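Local coordinates for inorganic pyrophosphatase (Coxiella burnetii, PDB 3TR4), which probably catalyses the magnesium-dependent hydrolysis of inorganic pyrophosphate to two phosphate ions, working as a homohexamer, at residues B[52-57]-B[134-139]; B[58-63]-B[71-76]. One frame throughout, in Å; residues are numbered along the deposited sequence.

Contact 1 of 2, residues B[52-57]-B[134-139]; sequences RYPCNY and DAISHF
Phe-139 of helix 130-142 turns its edge to the face of Tyr-53 in a T-shaped pair, centroids 4.6 Å apart and planes at 57°. The touching atom is Phe-139 CZ, which stands off-centre over the tyrosine face and comes 3.4 Å from Tyr-53 CD1. With CG anti to the backbone N (chi1 175°), Phe-139 reaches from the helix across to the loop.

One face of the Phe-139 ring is covered by the loop's own chain, with Tyr-53 CA and Pro-54 CD lying over it. The proline makes a CH-pi contact, its CD 3.9 Å from the Phe-139 centroid and 18° off the normal. The remaining packing is aliphatic. Pro-54 CG rests 3.8 Å from Ile-136 CG1, one helical turn back, and Cys-55 SG lies loosely against Ile-136 CD1 at 4.4 Å.

Neighbours extend the cluster: Phe-139 also meets the ring of Tyr-143, predicted to bind substrate, and Tyr-53 lies near Lys-31, another predicted substrate residue. The carbonyl oxygen of Arg-52, which meets the Phe-139 ring obliquely, accepts a hydrogen bond from Ser-50 of the second subunit.

The loop leading into strand 56-59 thus packs on helix 130-142 next to the subunit interface. No hydrogen bond joins the two segments, so their direct contact rests on ring packing and apolar fit.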
ATOM      1  N   ARG B  52      -9.653  -3.378 -11.788  1.00 31.28           N
ATOM      2  CA  ARG B  52      -9.696  -3.912 -10.434  1.00 28.66           C
ATOM      3  C   ARG B  52     -11.126  -4.256 -10.042  1.00 25.70           C
ATOM      4  O   ARG B  52     -12.068  -3.598 -10.471  1.00 25.51           O
ATOM      5  CB  ARG B  52      -9.116  -2.905  -9.447  1.00 30.91           C
ATOM      6  CG  ARG B  52      -7.733  -2.401  -9.819  1.00 35.19           C
ATOM      7  CD  ARG B  52      -6.683  -3.504  -9.758  1.00 32.47           C
ATOM      8  NE  ARG B  52      -5.344  -2.947  -9.923  1.00 46.60           N
ATOM      9  CZ  ARG B  52      -4.717  -2.837 -11.091  1.00 53.85           C
ATOM     10  NH1 ARG B  52      -5.303  -3.262 -12.204  1.00 52.41           N
ATOM     11  NH2 ARG B  52      -3.502  -2.311 -11.145  1.00 57.48           N
ATOM     12  N   TYR B  53     -11.285  -5.295  -9.229  1.00 20.94           N
ATOM     13  CA  TYR B  53     -12.603  -5.688  -8.762  1.00 19.91           C
ATOM     14  C   TYR B  53     -13.284  -4.535  -8.031  1.00 21.44           C
ATOM     15  O   TYR B  53     -12.674  -3.879  -7.188  1.00 25.00           O
ATOM     16  CB  TYR B  53     -12.508  -6.923  -7.873  1.00 17.96           C
ATOM     17  CG  TYR B  53     -12.535  -8.209  -8.656  1.00 24.49           C
ATOM     18  CD1 TYR B  53     -11.501  -8.534  -9.520  1.00 25.59           C
ATOM     19  CD2 TYR B  53     -13.593  -9.095  -8.537  1.00 24.79           C
ATOM     20  CE1 TYR B  53     -11.517  -9.703 -10.243  1.00 32.25           C
ATOM     21  CE2 TYR B  53     -13.620 -10.271  -9.258  1.00 29.55           C
ATOM     22  CZ  TYR B  53     -12.578 -10.571 -10.112  1.00 32.86           C
ATOM     23  OH  TYR B  53     -12.589 -11.740 -10.838  1.00 33.72           O
ATOM     24  N   PRO B  54     -14.551  -4.277  -8.369  1.00 27.49           N
ATOM     25  CA  PRO B  54     -15.323  -3.172  -7.795  1.00 28.37           C
ATOM     26  C   PRO B  54     -15.922  -3.527  -6.437  1.00 28.45           C
ATOM     27  O   PRO B  54     -16.599  -2.700  -5.832  1.00 27.20           O
ATOM     28  CB  PRO B  54     -16.439  -2.983  -8.815  1.00 28.17           C
ATOM     29  CG  PRO B  54     -16.685  -4.366  -9.316  1.00 31.98           C
ATOM     30  CD  PRO B  54     -15.321  -5.010  -9.390  1.00 34.94           C
ATOM     31  N   CYS B  55     -15.682  -4.748  -5.976  1.00 22.60           N
ATOM     32  CA  CYS B  55     -16.181  -5.209  -4.687  1.00 18.35           C
ATOM     33  C   CYS B  55     -15.482  -6.516  -4.343  1.00 25.50           C
ATOM     34  O   CYS B  55     -14.731  -7.044  -5.161  1.00 19.43           O
ATOM     35  CB  CYS B  55     -17.694  -5.421  -4.740  1.00 23.02           C
ATOM     36  SG  CYS B  55     -18.253  -6.578  -6.018  1.00 34.76           S
ATOM     37  N   ASN B  56     -15.712  -7.038  -3.140  1.00 21.69           N
ATOM     38  CA  ASN B  56     -15.141  -8.332  -2.788  1.00 19.81           C
ATOM     39  C   ASN B  56     -15.858  -9.437  -3.542  1.00 26.89           C
ATOM     40  O   ASN B  56     -17.019  -9.289  -3.923  1.00 21.98           O
ATOM     41  CB  ASN B  56     -15.206  -8.601  -1.283  1.00 20.56           C
ATOM     42  CG  ASN B  56     -14.666  -7.453  -0.460  1.00 20.23           C
ATOM     43  OD1 ASN B  56     -13.454  -7.270  -0.334  1.00 22.23           O
ATOM     44  ND2 ASN B  56     -15.570  -6.673   0.113  1.00 23.00           N
ATOM     45  N   TYR B  57     -15.160 -10.547  -3.752  1.00 22.96           N
ATOM     46  CA  TYR B  57     -15.701 -11.645  -4.539  1.00 21.07           C
ATOM     47  C   TYR B  57     -15.375 -12.968  -3.863  1.00 20.66           C
ATOM     48  O   TYR B  57     -14.248 -13.185  -3.417  1.00 23.99           O
ATOM     49  CB  TYR B  57     -15.121 -11.601  -5.954  1.00 23.28           C
ATOM     50  CG  TYR B  57     -15.539 -12.741  -6.859  1.00 30.74           C
ATOM     51  CD1 TYR B  57     -16.690 -12.658  -7.628  1.00 31.47           C
ATOM     52  CD2 TYR B  57     -14.764 -13.888  -6.963  1.00 35.26           C
ATOM     53  CE1 TYR B  57     -17.067 -13.691  -8.466  1.00 39.82           C
ATOM     54  CE2 TYR B  57     -15.134 -14.927  -7.795  1.00 38.39           C
ATOM     55  CZ  TYR B  57     -16.285 -14.824  -8.544  1.00 47.12           C
ATOM     56  OH  TYR B  57     -16.653 -15.858  -9.373  1.00 58.84           O
ATOM     57  N   ASP B 134     -23.758  -0.006 -11.973  1.00 31.43           N
ATOM     58  CA  ASP B 134     -23.303   0.144 -13.351  1.00 33.86           C
ATOM     59  C   ASP B 134     -21.817  -0.180 -13.468  1.00 32.79           C
ATOM     60  O   ASP B 134     -21.388  -0.836 -14.416  1.00 35.84           O
ATOM     61  CB  ASP B 134     -23.585   1.551 -13.879  1.00 38.72           C
ATOM     62  CG  ASP B 134     -25.060   1.788 -14.145  1.00 47.72           C
ATOM     63  OD1 ASP B 134     -25.826   0.801 -14.195  1.00 45.51           O
ATOM     64  OD2 ASP B 134     -25.455   2.960 -14.312  1.00 55.16           O
ATOM     65  N   ALA B 135     -21.039   0.283 -12.495  1.00 31.45           N
ATOM     66  CA  ALA B 135     -19.613  -0.016 -12.449  1.00 33.01           C
ATOM     67  C   ALA B 135     -19.371  -1.516 -12.316  1.00 27.15           C
ATOM     68  O   ALA B 135     -18.465  -2.065 -12.941  1.00 32.16           O
ATOM     69  CB  ALA B 135     -18.951   0.735 -11.300  1.00 34.14           C
ATOM     70  N   ILE B 136     -20.183  -2.176 -11.496  1.00 26.41           N
ATOM     71  CA  ILE B 136     -20.043  -3.611 -11.287  1.00 26.24           C
ATOM     72  C   ILE B 136     -20.386  -4.392 -12.551  1.00 27.62           C
ATOM     73  O   ILE B 136     -19.637  -5.283 -12.953  1.00 26.58           O
ATOM     74  CB  ILE B 136     -20.910  -4.105 -10.117  1.00 23.35           C
ATOM     75  CG1 ILE B 136     -20.396  -3.517  -8.800  1.00 25.03           C
ATOM     76  CG2 ILE B 136     -20.910  -5.633 -10.061  1.00 23.13           C
ATOM     77  CD1 ILE B 136     -21.289  -3.796  -7.614  1.00 30.23           C
ATOM     78  N   SER B 137     -21.514  -4.054 -13.172  1.00 26.50           N
ATOM     79  CA  SER B 137     -21.935  -4.709 -14.408  1.00 31.27           C
ATOM     80  C   SER B 137     -20.911  -4.497 -15.513  1.00 30.09           C
ATOM     81  O   SER B 137     -20.560  -5.428 -16.236  1.00 31.35           O
ATOM     82  CB  SER B 137     -23.293  -4.178 -14.862  1.00 35.15           C
ATOM     83  OG  SER B 137     -24.249  -4.298 -13.824  1.00 44.62           O
ATOM     84  N   HIS B 138     -20.437  -3.264 -15.639  1.00 30.59           N
ATOM     85  CA  HIS B 138     -19.423  -2.933 -16.630  1.00 31.70           C
ATOM     86  C   HIS B 138     -18.181  -3.799 -16.444  1.00 31.99           C
ATOM     87  O   HIS B 138     -17.656  -4.358 -17.408  1.00 29.82           O
ATOM     88  CB  HIS B 138     -19.049  -1.454 -16.538  1.00 30.48           C
ATOM     89  CG  HIS B 138     -17.981  -1.041 -17.499  1.00 32.19           C
ATOM     90  ND1 HIS B 138     -16.690  -0.767 -17.102  1.00 36.68           N
ATOM     91  CD2 HIS B 138     -18.009  -0.862 -18.841  1.00 30.78           C
ATOM     92  CE1 HIS B 138     -15.969  -0.430 -18.157  1.00 34.45           C
ATOM     93  NE2 HIS B 138     -16.746  -0.481 -19.224  1.00 33.10           N
ATOM     94  N   PHE B 139     -17.716  -3.912 -15.202  1.00 26.26           N
ATOM     95  CA  PHE B 139     -16.554  -4.743 -14.908  1.00 27.10           C
ATOM     96  C   PHE B 139     -16.719  -6.181 -15.400  1.00 24.08           C
ATOM     97  O   PHE B 139     -15.837  -6.722 -16.060  1.00 24.82           O
ATOM     98  CB  PHE B 139     -16.230  -4.751 -13.410  1.00 27.07           C
ATOM     99  CG  PHE B 139     -15.102  -5.683 -13.046  1.00 27.83           C
ATOM    100  CD1 PHE B 139     -15.363  -6.980 -12.637  1.00 24.20           C
ATOM    101  CD2 PHE B 139     -13.781  -5.266 -13.130  1.00 26.99           C
ATOM    102  CE1 PHE B 139     -14.331  -7.845 -12.310  1.00 29.01           C
ATOM    103  CE2 PHE B 139     -12.743  -6.124 -12.805  1.00 29.87           C
ATOM    104  CZ  PHE B 139     -13.019  -7.419 -12.394  1.00 29.00           C
TER

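Contact 2 of 2, residues B[58-63]-B[71-76]; sequences GFVPST and LDVLVL. With MN (manganese (II) ion), chain I.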
ATOM      1  N   GLY B  58     -16.362 -13.851  -3.787  1.00 20.43           N
ATOM      2  CA  GLY B  58     -16.158 -15.142  -3.158  1.00 22.68           C
ATOM      3  C   GLY B  58     -17.204 -16.152  -3.574  1.00 20.54           C
ATOM      4  O   GLY B  58     -17.834 -16.012  -4.617  1.00 24.74           O
ATOM      5  N   PHE B  59     -17.394 -17.170  -2.744  1.00 20.36           N
ATOM      6  CA  PHE B  59     -18.355 -18.220  -3.032  1.00 24.02           C
ATOM      7  C   PHE B  59     -19.008 -18.706  -1.747  1.00 24.73           C
ATOM      8  O   PHE B  59     -18.489 -18.482  -0.650  1.00 26.37           O
ATOM      9  CB  PHE B  59     -17.664 -19.390  -3.735  1.00 24.51           C
ATOM     10  CG  PHE B  59     -16.667 -20.113  -2.870  1.00 30.58           C
ATOM     11  CD1 PHE B  59     -15.352 -19.680  -2.794  1.00 29.22           C
ATOM     12  CD2 PHE B  59     -17.045 -21.218  -2.128  1.00 26.52           C
ATOM     13  CE1 PHE B  59     -14.434 -20.341  -1.997  1.00 31.56           C
ATOM     14  CE2 PHE B  59     -16.134 -21.883  -1.331  1.00 28.06           C
ATOM     15  CZ  PHE B  59     -14.828 -21.445  -1.264  1.00 32.40           C
ATOM     16  N   VAL B  60     -20.153 -19.366  -1.889  1.00 26.62           N
ATOM     17  CA  VAL B  60     -20.827 -20.000  -0.763  1.00 23.18           C
ATOM     18  C   VAL B  60     -20.401 -21.459  -0.689  1.00 23.76           C
ATOM     19  O   VAL B  60     -20.634 -22.216  -1.629  1.00 23.00           O
ATOM     20  CB  VAL B  60     -22.364 -19.956  -0.923  1.00 23.41           C
ATOM     21  CG1 VAL B  60     -23.055 -20.469   0.341  1.00 21.66           C
ATOM     22  CG2 VAL B  60     -22.822 -18.551  -1.253  1.00 20.41           C
ATOM     23  N   PRO B  61     -19.781 -21.865   0.431  1.00 22.93           N
ATOM     24  CA  PRO B  61     -19.361 -23.260   0.594  1.00 29.07           C
ATOM     25  C   PRO B  61     -20.581 -24.170   0.645  1.00 34.70           C
ATOM     26  O   PRO B  61     -21.649 -23.711   1.042  1.00 28.13           O
ATOM     27  CB  PRO B  61     -18.660 -23.266   1.958  1.00 28.93           C
ATOM     28  CG  PRO B  61     -18.496 -21.845   2.349  1.00 28.65           C
ATOM     29  CD  PRO B  61     -19.561 -21.076   1.651  1.00 26.40           C
ATOM     30  N   SER B  62     -20.420 -25.434   0.260  1.00 31.92           N
ATOM     31  CA  SER B  62     -21.523 -26.393   0.276  1.00 32.44           C
ATOM     32  C   SER B  62     -22.657 -26.000  -0.669  1.00 32.51           C
ATOM     33  O   SER B  62     -23.830 -26.223  -0.376  1.00 33.70           O
ATOM     34  CB  SER B  62     -22.057 -26.595   1.694  1.00 30.40           C
ATOM     35  OG  SER B  62     -21.118 -27.303   2.482  1.00 35.97           O
ATOM     36  N   THR B  63     -22.294 -25.413  -1.803  1.00 31.61           N
ATOM     37  CA  THR B  63     -23.253 -25.118  -2.859  1.00 32.74           C
ATOM     38  C   THR B  63     -22.656 -25.507  -4.199  1.00 33.25           C
ATOM     39  O   THR B  63     -21.440 -25.656  -4.324  1.00 28.95           O
ATOM     40  CB  THR B  63     -23.625 -23.624  -2.903  1.00 31.04           C
ATOM     41  OG1 THR B  63     -22.490 -22.855  -3.327  1.00 27.70           O
ATOM     42  CG2 THR B  63     -24.085 -23.151  -1.539  1.00 29.59           C
ATOM     43  N   LEU B  71     -21.610 -21.508  -5.702  1.00 29.09           N
ATOM     44  CA  LEU B  71     -22.292 -20.268  -6.064  1.00 25.81           C
ATOM     45  C   LEU B  71     -21.424 -19.031  -5.810  1.00 26.42           C
ATOM     46  O   LEU B  71     -20.900 -18.856  -4.712  1.00 27.29           O
ATOM     47  CB  LEU B  71     -23.600 -20.156  -5.274  1.00 24.68           C
ATOM     48  CG  LEU B  71     -24.439 -18.897  -5.467  1.00 28.88           C
ATOM     49  CD1 LEU B  71     -24.837 -18.737  -6.917  1.00 34.54           C
ATOM     50  CD2 LEU B  71     -25.671 -18.946  -4.573  1.00 29.38           C
ATOM     51  N   ASP B  72     -21.282 -18.181  -6.829  1.00 26.70           N
ATOM     52  CA  ASP B  72     -20.500 -16.946  -6.725  1.00 24.10           C
ATOM     53  C   ASP B  72     -21.240 -15.866  -5.956  1.00 29.42           C
ATOM     54  O   ASP B  72     -22.460 -15.737  -6.064  1.00 28.73           O
ATOM     55  CB  ASP B  72     -20.198 -16.367  -8.105  1.00 30.44           C
ATOM     56  CG  ASP B  72     -19.359 -17.283  -8.958  1.00 36.49           C
ATOM     57  OD1 ASP B  72     -18.653 -18.149  -8.402  1.00 41.74           O
ATOM     58  OD2 ASP B  72     -19.403 -17.109 -10.193  1.00 35.35           O
ATOM     59  N   VAL B  73     -20.489 -15.058  -5.218  1.00 24.46           N
ATOM     60  CA  VAL B  73     -21.078 -13.952  -4.479  1.00 24.36           C
ATOM     61  C   VAL B  73     -20.222 -12.697  -4.586  1.00 24.31           C
ATOM     62  O   VAL B  73     -18.996 -12.757  -4.480  1.00 27.67           O
ATOM     63  CB  VAL B  73     -21.260 -14.309  -2.998  1.00 26.33           C
ATOM     64  CG1 VAL B  73     -21.889 -13.149  -2.242  1.00 26.19           C
ATOM     65  CG2 VAL B  73     -22.106 -15.564  -2.863  1.00 29.69           C
ATOM     66  N   LEU B  74     -20.878 -11.564  -4.818  1.00 18.64           N
ATOM     67  CA  LEU B  74     -20.231 -10.264  -4.725  1.00 15.77           C
ATOM     68  C   LEU B  74     -20.601  -9.661  -3.377  1.00 24.97           C
ATOM     69  O   LEU B  74     -21.784  -9.555  -3.042  1.00 26.60           O
ATOM     70  CB  LEU B  74     -20.724  -9.352  -5.843  1.00 16.54           C
ATOM     71  CG  LEU B  74     -20.533  -9.898  -7.258  1.00 27.16           C
ATOM     72  CD1 LEU B  74     -21.336  -9.089  -8.270  1.00 28.12           C
ATOM     73  CD2 LEU B  74     -19.059  -9.907  -7.612  1.00 27.05           C
ATOM     74  N   VAL B  75     -19.603  -9.267  -2.597  1.00 19.13           N
ATOM     75  CA  VAL B  75     -19.886  -8.682  -1.289  1.00 22.81           C
ATOM     76  C   VAL B  75     -19.379  -7.249  -1.192  1.00 23.87           C
ATOM     77  O   VAL B  75     -18.186  -6.991  -1.340  1.00 22.63           O
ATOM     78  CB  VAL B  75     -19.277  -9.509  -0.143  1.00 24.77           C
ATOM     79  CG1 VAL B  75     -19.754  -8.968   1.199  1.00 27.41           C
ATOM     80  CG2 VAL B  75     -19.654 -10.979  -0.295  1.00 24.30           C
ATOM     81  N   LEU B  76     -20.297  -6.317  -0.955  1.00 21.86           N
ATOM     82  CA  LEU B  76     -19.933  -4.926  -0.742  1.00 21.73           C
ATOM     83  C   LEU B  76     -19.630  -4.703   0.730  1.00 24.16           C
ATOM     84  O   LEU B  76     -20.405  -5.095   1.599  1.00 25.89           O
ATOM     85  CB  LEU B  76     -21.069  -4.005  -1.175  1.00 30.50           C
ATOM     86  CG  LEU B  76     -21.532  -4.127  -2.627  1.00 34.69           C
ATOM     87  CD1 LEU B  76     -22.742  -3.239  -2.869  1.00 35.67           C
ATOM     88  CD2 LEU B  76     -20.402  -3.767  -3.571  1.00 34.99           C
TER
HETATM   89 MN    MN I 176     -18.404 -19.069 -11.202  0.93 55.37          MN
HETATM   90  O   HOH W   1     -19.650 -20.364 -10.349  1.00 45.08           O
HETATM   91  O   HOH W   2     -16.530 -19.981  -9.837  0.90 37.25           O
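Of the two flat side-chain groups, the Phe-59 ring turns away from Leu-71. Phe-59 CB alone of that side chain comes close, 3.4 Å from Leu-71 O, while the ring runs off to Ile-20 and Glu-22 of strand 16-23 and to Pro-70. The Asp-72 carboxylate, on the same side of the sheet, reaches the metal through OD2, which binds manganese at 2.4 Å and also takes a hydrogen bond from Lys-106. Its other oxygen, OD1, lies near two waters that are themselves manganese ligands; the bond from one of these is weak. Asp-104 OD1 also binds the manganese, and Asp-67 is the third residue of the site.

The backbones pair as antiparallel strands. Gly-58 and Val-73 form a hydrogen-bonded pair: Gly-58 N reaches Val-73 O at 2.9 Å. The return bond, Val-73 N to Gly-58 O, is also 2.9 Å, but its donor sits 45° above the carbonyl plane. Phe-59 and Asp-72 follow as the non-hydrogen-bonded pair, and Val-60 N then bonds Leu-71 O at 3.0 Å.

Beyond the strands, Thr-63 takes over. Its OG1, held between the backbone N and the carbonyl carbon (chi1 68°), accepts from Leu-71 N at 2.9 Å and donates to Val-60 O at 2.6 Å, tying the turn to the incoming chain. Val-60 CG2 presses against Val-73 CG2 at 3.5 Å, a tight fit.

In the curled sheet, part of the beta-barrel core of family I soluble pyrophosphatases, strand 56-59 lies between 16-23 and 72-75, and 72-75 runs parallel to 106-111 on its other side. Helix 160-175 packs on Thr-63 and Leu-71, whereas helix 130-142 receives Leu-74 and Leu-76.

How the contacts relate
Contact 2 is nested inside the chain loop closed by contact 1: residues 52-57 run straight into 58-63, the chain returns as 71-76, and 134-139 comes much later. The centres lie about 15 Å apart, and both contacts use strand 56-59. They also meet directly. Asn-56 O and Val-75 N are 2.9 Å apart, a probable hydrogen bond that continues the pairing of strands 56-59 and 72-75. Tyr-57 OH, on a predicted substrate residue, probably bonds the metal-binding Asp-72 OD2 at 3.1 Å. The strand, together with the loop that leads into it, thus connects the packing against helix 130-142, near the subunit interface, with the manganese site.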